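AlyQ (Persicobacter sp. CCB-QB2, PDB 5XNR) is a multidomain alginate lyase that probably cleaves alginate by beta-elimination, pairing its catalytic domain with a CBM32 module likely to bind carbohydrate. Local coordinates at residues 239-244 and 383-388; 299-304 and 318-323. One frame throughout, in Å; residues are numbered along the deposited sequence.

Interaction 1: residues 239-244 and 383-388; sequences KQAITQ and VVYDYF
Residues 239-244 and 383-388 run antiparallel as neighbouring strands, their axes 4.5 Å apart at closest approach and their directions 171° apart. Ala241 and Val383 form a hydrogen-bonded pair, with Ala241 N to Val383 O at 2.7 Å and Val383 N to Ala241 O at 2.8 Å. Gln240 and Val384 follow as a non-hydrogen-bonded pair, and between Gln240 and Lys239 the register slips by one. Lys239 O takes two donors in succession, Tyr385 N at 2.7 Å and Asp386 N at 3.3 Å, the second on a lone pair in the carbonyl plane. Two residues thus face one, which defines a classic beta bulge; a second lies at Thr243 and Gln244, both opposite Glu381. The strands are neighbours in the middle of one sheet of the jelly-roll sandwich expected of this lyase family. Gln240 and Val384 point to one face, where Gln240 also touches Thr255, in the short loop between strands 251-254 and 256-258 of the other sheet. There Gln240 NE2 hydrogen-bonds His303, while its buried OE1 has no polar partner in the model and meets Val384 CG2 at 4.0 Å. On the other face, Lys239 runs out with CG anti to the backbone N (chi1 173°), laying CD against Tyr385 CB at 3.6 Å. A bend at chi3 (-102°) then carries NZ off to a salt bridge with Glu143. The Tyr385 ring turns its edge to the backbone of Lys239 to Ala241, with Lys239 O in the ring plane. On this same face, Thr243 CG2 presses on Val383 CG2 at 3.4 Å, a tight methyl contact, while Thr243 OG1 hydrogen-bonds Glu381.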
ATOM      1  N   LYS A 239       1.928 -10.179   5.258  1.00 30.55           N
ATOM      2  CA  LYS A 239       1.494  -8.783   5.141  1.00 31.90           C
ATOM      3  C   LYS A 239       1.509  -8.396   3.669  1.00 30.28           C
ATOM      4  O   LYS A 239       2.568  -8.387   3.059  1.00 31.40           O
ATOM      5  CB  LYS A 239       2.418  -7.815   5.890  1.00 35.74           C
ATOM      6  CG  LYS A 239       2.114  -6.332   5.678  1.00 38.70           C
ATOM      7  CD  LYS A 239       3.104  -5.378   6.335  1.00 40.05           C
ATOM      8  CE  LYS A 239       2.606  -4.769   7.626  1.00 45.63           C
ATOM      9  NZ  LYS A 239       3.641  -3.911   8.260  1.00 50.01           N
ATOM     10  N   GLN A 240       0.350  -8.029   3.138  1.00 30.74           N
ATOM     11  CA  GLN A 240       0.200  -7.853   1.705  1.00 28.45           C
ATOM     12  C   GLN A 240      -0.972  -6.926   1.381  1.00 29.92           C
ATOM     13  O   GLN A 240      -1.819  -6.644   2.233  1.00 29.72           O
ATOM     14  CB  GLN A 240      -0.102  -9.200   1.062  1.00 29.12           C
ATOM     15  CG  GLN A 240      -1.447  -9.810   1.456  1.00 29.47           C
ATOM     16  CD  GLN A 240      -1.585 -11.231   0.954  1.00 29.71           C
ATOM     17  OE1 GLN A 240      -0.722 -11.762   0.263  1.00 30.10           O
ATOM     18  NE2 GLN A 240      -2.668 -11.875   1.329  1.00 32.72           N
ATOM     19  N   ALA A 241      -1.024  -6.484   0.132  1.00 30.19           N
ATOM     20  CA  ALA A 241      -2.224  -5.825  -0.386  1.00 30.08           C
ATOM     21  C   ALA A 241      -2.570  -6.447  -1.733  1.00 30.84           C
ATOM     22  O   ALA A 241      -1.687  -6.789  -2.519  1.00 30.82           O
ATOM     23  CB  ALA A 241      -2.008  -4.341  -0.511  1.00 33.20           C
ATOM     24  N   ILE A 242      -3.852  -6.660  -1.964  1.00 32.38           N
ATOM     25  CA  ILE A 242      -4.265  -7.055  -3.283  1.00 33.16           C
ATOM     26  C   ILE A 242      -4.555  -5.757  -4.013  1.00 32.89           C
ATOM     27  O   ILE A 242      -5.413  -4.993  -3.557  1.00 36.15           O
ATOM     28  CB  ILE A 242      -5.490  -7.981  -3.258  1.00 33.01           C
ATOM     29  CG1 ILE A 242      -5.242  -9.261  -2.454  1.00 32.09           C
ATOM     30  CG2 ILE A 242      -5.934  -8.266  -4.679  1.00 31.33           C
ATOM     31  CD1 ILE A 242      -6.518  -9.974  -2.025  1.00 33.83           C
ATOM     32  N   THR A 243      -3.831  -5.523  -5.099  1.00 32.73           N
ATOM     33  CA  THR A 243      -3.829  -4.211  -5.739  1.00 32.85           C
ATOM     34  C   THR A 243      -4.576  -4.209  -7.076  1.00 31.81           C
ATOM     35  O   THR A 243      -4.920  -3.139  -7.565  1.00 32.29           O
ATOM     36  CB  THR A 243      -2.391  -3.736  -5.969  1.00 32.35           C
ATOM     37  OG1 THR A 243      -1.657  -4.831  -6.517  1.00 31.36           O
ATOM     38  CG2 THR A 243      -1.745  -3.251  -4.694  1.00 31.36           C
ATOM     39  N   GLN A 244      -4.807  -5.349  -7.702  1.00 32.87           N
ATOM     40  CA  GLN A 244      -5.519  -5.324  -8.994  1.00 34.54           C
ATOM     41  C   GLN A 244      -6.232  -6.654  -9.218  1.00 31.78           C
ATOM     42  O   GLN A 244      -5.723  -7.683  -8.812  1.00 29.58           O
ATOM     43  CB  GLN A 244      -4.547  -5.056 -10.145  1.00 37.97           C
ATOM     44  CG  GLN A 244      -5.217  -4.748 -11.487  1.00 45.51           C
ATOM     45  CD  GLN A 244      -5.608  -3.296 -11.619  1.00 48.76           C
ATOM     46  OE1 GLN A 244      -6.537  -2.821 -10.970  1.00 60.94           O
ATOM     47  NE2 GLN A 244      -4.889  -2.572 -12.455  1.00 49.89           N
ATOM     48  N   VAL A 383       0.780  -7.467  -3.637  1.00 32.98           N
ATOM     49  CA  VAL A 383       1.985  -6.831  -3.146  1.00 35.24           C
ATOM     50  C   VAL A 383       2.229  -7.363  -1.733  1.00 35.69           C
ATOM     51  O   VAL A 383       1.381  -7.155  -0.858  1.00 36.92           O
ATOM     52  CB  VAL A 383       1.862  -5.288  -3.125  1.00 36.04           C
ATOM     53  CG1 VAL A 383       3.197  -4.645  -2.812  1.00 37.37           C
ATOM     54  CG2 VAL A 383       1.311  -4.702  -4.420  1.00 36.49           C
ATOM     55  N   VAL A 384       3.389  -7.989  -1.525  1.00 34.25           N
ATOM     56  CA  VAL A 384       3.726  -8.642  -0.252  1.00 32.69           C
ATOM     57  C   VAL A 384       4.863  -7.879   0.437  1.00 31.22           C
ATOM     58  O   VAL A 384       5.979  -7.844  -0.058  1.00 30.27           O
ATOM     59  CB  VAL A 384       4.120 -10.115  -0.453  1.00 30.25           C
ATOM     60  CG1 VAL A 384       4.567 -10.726   0.851  1.00 31.32           C
ATOM     61  CG2 VAL A 384       2.990 -10.922  -1.050  1.00 30.93           C
ATOM     62  N   TYR A 385       4.561  -7.299   1.597  1.00 29.86           N
ATOM     63  CA  TYR A 385       5.514  -6.503   2.318  1.00 28.31           C
ATOM     64  C   TYR A 385       6.367  -7.420   3.201  1.00 29.93           C
ATOM     65  O   TYR A 385       7.570  -7.197   3.329  1.00 34.77           O
ATOM     66  CB  TYR A 385       4.782  -5.407   3.100  1.00 27.52           C
ATOM     67  CG  TYR A 385       4.085  -4.397   2.225  1.00 28.45           C
ATOM     68  CD1 TYR A 385       2.812  -4.624   1.729  1.00 28.39           C
ATOM     69  CD2 TYR A 385       4.721  -3.227   1.833  1.00 30.64           C
ATOM     70  CE1 TYR A 385       2.196  -3.713   0.883  1.00 27.71           C
ATOM     71  CE2 TYR A 385       4.114  -2.305   0.992  1.00 28.45           C
ATOM     72  CZ  TYR A 385       2.839  -2.545   0.527  1.00 27.83           C
ATOM     73  OH  TYR A 385       2.232  -1.645  -0.301  1.00 30.35           O
ATOM     74  N   ASP A 386       5.759  -8.451   3.802  1.00 30.53           N
ATOM     75  CA  ASP A 386       6.466  -9.324   4.729  1.00 29.28           C
ATOM     76  C   ASP A 386       5.742 -10.659   4.863  1.00 28.47           C
ATOM     77  O   ASP A 386       4.573 -10.764   4.612  1.00 27.37           O
ATOM     78  CB  ASP A 386       6.556  -8.657   6.096  1.00 33.14           C
ATOM     79  CG  ASP A 386       7.572  -9.259   7.052  1.00 33.68           C
ATOM     80  OD1 ASP A 386       8.626  -9.744   6.591  1.00 38.58           O
ATOM     81  OD2 ASP A 386       7.310  -9.195   8.260  1.00 32.98           O
ATOM     82  N   TYR A 387       6.442 -11.680   5.289  1.00 29.49           N
ATOM     83  CA  TYR A 387       5.812 -12.968   5.476  1.00 30.58           C
ATOM     84  C   TYR A 387       6.742 -13.869   6.296  1.00 30.24           C
ATOM     85  O   TYR A 387       7.947 -13.610   6.336  1.00 28.82           O
ATOM     86  CB  TYR A 387       5.519 -13.628   4.127  1.00 31.38           C
ATOM     87  CG  TYR A 387       6.773 -14.061   3.425  1.00 33.84           C
ATOM     88  CD1 TYR A 387       7.480 -13.180   2.630  1.00 35.21           C
ATOM     89  CD2 TYR A 387       7.305 -15.327   3.625  1.00 35.24           C
ATOM     90  CE1 TYR A 387       8.665 -13.568   2.020  1.00 39.92           C
ATOM     91  CE2 TYR A 387       8.492 -15.725   3.025  1.00 35.34           C
ATOM     92  CZ  TYR A 387       9.174 -14.842   2.212  1.00 36.83           C
ATOM     93  OH  TYR A 387      10.320 -15.226   1.576  1.00 39.11           O
ATOM     94  N   PHE A 388       6.193 -14.918   6.923  1.00 29.00           N
ATOM     95  CA  PHE A 388       7.037 -15.978   7.504  1.00 30.21           C
ATOM     96  C   PHE A 388       6.200 -17.244   7.639  1.00 29.35           C
ATOM     97  O   PHE A 388       4.974 -17.180   7.587  1.00 31.06           O
ATOM     98  CB  PHE A 388       7.659 -15.572   8.854  1.00 29.55           C
ATOM     99  CG  PHE A 388       6.696 -15.306   9.991  1.00 30.80           C
ATOM    100  CD1 PHE A 388       6.084 -16.354  10.680  1.00 31.30           C
ATOM    101  CD2 PHE A 388       6.437 -14.003  10.410  1.00 29.44           C
ATOM    102  CE1 PHE A 388       5.198 -16.099  11.714  1.00 32.00           C
ATOM    103  CE2 PHE A 388       5.562 -13.751  11.455  1.00 29.71           C
ATOM    104  CZ  PHE A 388       4.935 -14.796  12.099  1.00 30.45           C
TER

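Interaction 2: residues 299-304 and 318-323; sequences LGTVHE and YSEDGK
Glu304 OE1 is gripped by a water at 2.6 Å and by the backbone N of Leu324; the water in turn accepts from Gly322 N at 2.8 Å, tying the carboxylate to the turn that follows strand 313-319. Glu304 OE2 takes Tyr237 OH and the backbone N of Ala325. Since Leu324 and Ala325 open helix 324-330, with Lys323 at the N-cap position, the helix end probably favours the charged carboxylate. Asp321 OD1 accepts from Lys323 N in an Asx turn, and from Ser319 OG across the opposite face of its carboxylate. Behind this turn, the strands form a beta hairpin whose Glu304-Ser319 pair is closed by Glu304 N to Ser319 O at 2.9 Å and Ser319 N to Glu304 O at 3.0 Å. On the face away from the Glu304 and Ser319 side chains, Tyr318 extends with CG anti to the backbone N (chi1 -176°), bringing CE1 3.4 Å above the plane of the His303 imidazole, near its rim. The rings meet obliquely, planes at 36°. Tyr318 OH donates to the anti lone pair of Glu320 OE2 at 2.7 Å, and that oxygen sits at the edge of the Tyr318 ring, in its plane. A leucine in place of this tyrosine would probably uncover that imidazole face and deprive Glu320 OE2 of its donor, freeing the carboxylate to turn. Thr301 CG2 abuts Glu320 CD at 3.8 Å, the two side chains crossing at about a right angle.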
ATOM      1  N   LEU A 299      -9.273  -2.242  -3.045  1.00 39.52           N
ATOM      2  CA  LEU A 299      -8.009  -2.600  -3.646  1.00 37.15           C
ATOM      3  C   LEU A 299      -6.907  -1.679  -3.129  1.00 35.35           C
ATOM      4  O   LEU A 299      -7.080  -0.492  -3.129  1.00 33.97           O
ATOM      5  CB  LEU A 299      -8.117  -2.484  -5.160  1.00 38.70           C
ATOM      6  CG  LEU A 299      -8.985  -3.545  -5.824  1.00 40.04           C
ATOM      7  CD1 LEU A 299      -8.997  -3.338  -7.330  1.00 41.70           C
ATOM      8  CD2 LEU A 299      -8.488  -4.937  -5.466  1.00 39.99           C
ATOM      9  N   GLY A 300      -5.795  -2.280  -2.695  1.00 36.04           N
ATOM     10  CA  GLY A 300      -4.601  -1.545  -2.262  1.00 37.67           C
ATOM     11  C   GLY A 300      -4.542  -1.343  -0.754  1.00 40.64           C
ATOM     12  O   GLY A 300      -3.624  -0.680  -0.255  1.00 43.01           O
ATOM     13  N   THR A 301      -5.510  -1.913  -0.023  1.00 40.48           N
ATOM     14  CA  THR A 301      -5.515  -1.851   1.420  1.00 39.64           C
ATOM     15  C   THR A 301      -4.541  -2.926   1.912  1.00 34.38           C
ATOM     16  O   THR A 301      -4.696  -4.097   1.598  1.00 30.48           O
ATOM     17  CB  THR A 301      -6.938  -1.978   1.998  1.00 44.57           C
ATOM     18  OG1 THR A 301      -7.760  -0.957   1.423  1.00 43.77           O
ATOM     19  CG2 THR A 301      -6.981  -1.851   3.508  1.00 42.24           C
ATOM     20  N   VAL A 302      -3.532  -2.489   2.652  1.00 30.72           N
ATOM     21  CA  VAL A 302      -2.521  -3.382   3.178  1.00 31.82           C
ATOM     22  C   VAL A 302      -3.135  -4.128   4.352  1.00 32.62           C
ATOM     23  O   VAL A 302      -3.678  -3.474   5.252  1.00 31.23           O
ATOM     24  CB  VAL A 302      -1.276  -2.620   3.642  1.00 28.85           C
ATOM     25  CG1 VAL A 302      -0.239  -3.534   4.257  1.00 29.22           C
ATOM     26  CG2 VAL A 302      -0.674  -1.823   2.509  1.00 30.84           C
ATOM     27  N   HIS A 303      -3.079  -5.461   4.318  1.00 29.63           N
ATOM     28  CA  HIS A 303      -3.595  -6.237   5.441  1.00 30.28           C
ATOM     29  C   HIS A 303      -2.534  -7.216   5.935  1.00 30.10           C
ATOM     30  O   HIS A 303      -1.474  -7.322   5.332  1.00 29.74           O
ATOM     31  CB  HIS A 303      -4.886  -6.965   5.097  1.00 30.79           C
ATOM     32  CG  HIS A 303      -4.765  -7.992   4.024  1.00 32.77           C
ATOM     33  ND1 HIS A 303      -5.220  -7.773   2.750  1.00 34.71           N
ATOM     34  CD2 HIS A 303      -4.302  -9.260   4.040  1.00 36.48           C
ATOM     35  CE1 HIS A 303      -5.043  -8.856   2.025  1.00 34.58           C
ATOM     36  NE2 HIS A 303      -4.482  -9.783   2.790  1.00 35.33           N
ATOM     37  N   GLU A 304      -2.855  -7.871   7.053  1.00 29.81           N
ATOM     38  CA  GLU A 304      -2.075  -8.992   7.591  1.00 30.16           C
ATOM     39  C   GLU A 304      -3.012 -10.185   7.795  1.00 31.86           C
ATOM     40  O   GLU A 304      -4.158 -10.022   8.210  1.00 37.70           O
ATOM     41  CB  GLU A 304      -1.423  -8.641   8.931  1.00 30.82           C
ATOM     42  CG  GLU A 304      -0.448  -7.479   8.880  1.00 28.86           C
ATOM     43  CD  GLU A 304      -0.020  -7.035  10.260  1.00 29.60           C
ATOM     44  OE1 GLU A 304      -0.736  -6.204  10.849  1.00 25.76           O
ATOM     45  OE2 GLU A 304       1.011  -7.567  10.759  1.00 33.32           O
ATOM     46  N   TYR A 318      -6.902 -11.868  10.911  1.00 33.00           N
ATOM     47  CA  TYR A 318      -6.917 -10.828   9.879  1.00 34.66           C
ATOM     48  C   TYR A 318      -6.823  -9.455  10.546  1.00 35.59           C
ATOM     49  O   TYR A 318      -7.465  -9.231  11.549  1.00 34.10           O
ATOM     50  CB  TYR A 318      -8.191 -10.897   9.032  1.00 32.76           C
ATOM     51  CG  TYR A 318      -8.209  -9.907   7.897  1.00 35.60           C
ATOM     52  CD1 TYR A 318      -7.585 -10.198   6.693  1.00 35.67           C
ATOM     53  CD2 TYR A 318      -8.810  -8.664   8.033  1.00 34.69           C
ATOM     54  CE1 TYR A 318      -7.574  -9.289   5.651  1.00 33.66           C
ATOM     55  CE2 TYR A 318      -8.815  -7.749   6.993  1.00 34.88           C
ATOM     56  CZ  TYR A 318      -8.193  -8.064   5.799  1.00 33.16           C
ATOM     57  OH  TYR A 318      -8.165  -7.173   4.772  1.00 33.45           O
ATOM     58  N   SER A 319      -6.060  -8.530   9.973  1.00 37.85           N
ATOM     59  CA  SER A 319      -6.060  -7.175  10.533  1.00 37.10           C
ATOM     60  C   SER A 319      -5.683  -6.139   9.481  1.00 34.62           C
ATOM     61  O   SER A 319      -4.852  -6.392   8.627  1.00 33.54           O
ATOM     62  CB  SER A 319      -5.129  -7.054  11.682  1.00 36.19           C
ATOM     63  OG  SER A 319      -5.117  -5.706  12.127  1.00 40.71           O
ATOM     64  N   GLU A 320      -6.270  -4.957   9.609  1.00 37.36           N
ATOM     65  CA  GLU A 320      -5.916  -3.836   8.737  1.00 39.00           C
ATOM     66  C   GLU A 320      -5.273  -2.719   9.580  1.00 38.75           C
ATOM     67  O   GLU A 320      -5.048  -1.655   9.065  1.00 40.05           O
ATOM     68  CB  GLU A 320      -7.145  -3.385   7.940  1.00 36.61           C
ATOM     69  CG  GLU A 320      -7.497  -4.308   6.771  1.00 37.16           C
ATOM     70  CD  GLU A 320      -8.805  -3.973   6.058  1.00 36.87           C
ATOM     71  OE1 GLU A 320      -9.350  -2.893   6.339  1.00 34.71           O
ATOM     72  OE2 GLU A 320      -9.291  -4.798   5.238  1.00 33.00           O
ATOM     73  N   ASP A 321      -4.900  -2.998  10.836  1.00 40.38           N
ATOM     74  CA  ASP A 321      -4.459  -1.956  11.776  1.00 39.58           C
ATOM     75  C   ASP A 321      -2.929  -1.943  11.864  1.00 38.34           C
ATOM     76  O   ASP A 321      -2.358  -1.056  12.497  1.00 42.03           O
ATOM     77  CB  ASP A 321      -5.136  -2.096  13.153  1.00 40.06           C
ATOM     78  CG  ASP A 321      -4.668  -3.262  14.027  1.00 42.33           C
ATOM     79  OD1 ASP A 321      -3.764  -4.010  13.590  1.00 41.83           O
ATOM     80  OD2 ASP A 321      -5.222  -3.423  15.147  1.00 39.15           O
ATOM     81  N   GLY A 322      -2.263  -2.922  11.259  1.00 40.28           N
ATOM     82  CA  GLY A 322      -0.775  -2.933  11.193  1.00 39.35           C
ATOM     83  C   GLY A 322      -0.123  -3.675  12.356  1.00 36.57           C
ATOM     84  O   GLY A 322       1.105  -3.773  12.409  1.00 37.64           O
ATOM     85  N   LYS A 323      -0.913  -4.268  13.244  1.00 34.89           N
ATOM     86  CA  LYS A 323      -0.370  -4.737  14.526  1.00 38.86           C
ATOM     87  C   LYS A 323      -0.465  -6.256  14.706  1.00 36.40           C
ATOM     88  O   LYS A 323      -0.150  -6.751  15.780  1.00 36.48           O
ATOM     89  CB  LYS A 323      -1.114  -4.024  15.654  1.00 44.19           C
ATOM     90  CG  LYS A 323      -1.066  -2.504  15.542  1.00 50.30           C
ATOM     91  CD  LYS A 323      -0.893  -1.793  16.879  1.00 57.43           C
ATOM     92  CE  LYS A 323      -2.184  -1.638  17.655  1.00 54.94           C
ATOM     93  NZ  LYS A 323      -2.719  -0.262  17.521  1.00 54.29           N
TER
HETATM   94  O   HOH W   1      -4.118  -0.951   6.202  1.00 34.48           O
HETATM   95  O   HOH W   2      -2.570  -4.975   9.448  1.00 24.87           O

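In the fold
From the N terminus, the chain passes through the CBM32 region before reaching the alginate lyase domain, to which all four segments belong. Segment 239-244 ends strand 233-244, and its partner 383-388 arrives only after 138 intervening residues, so interaction 1 closes a long loop. Interaction 2 falls wholly within that loop and closes a short one of 13 residues, the hairpin of strands 302-310 and 313-319. The contacts share one sheet, in the order 379-392, 233-244, 302-310, 313-319. Their centres lie about 9 Å apart, and probable backbone hydrogen bonds, Gln240 O to His303 N at 2.7 Å and Ile242 O to Gly300 N at 2.9 Å, join them.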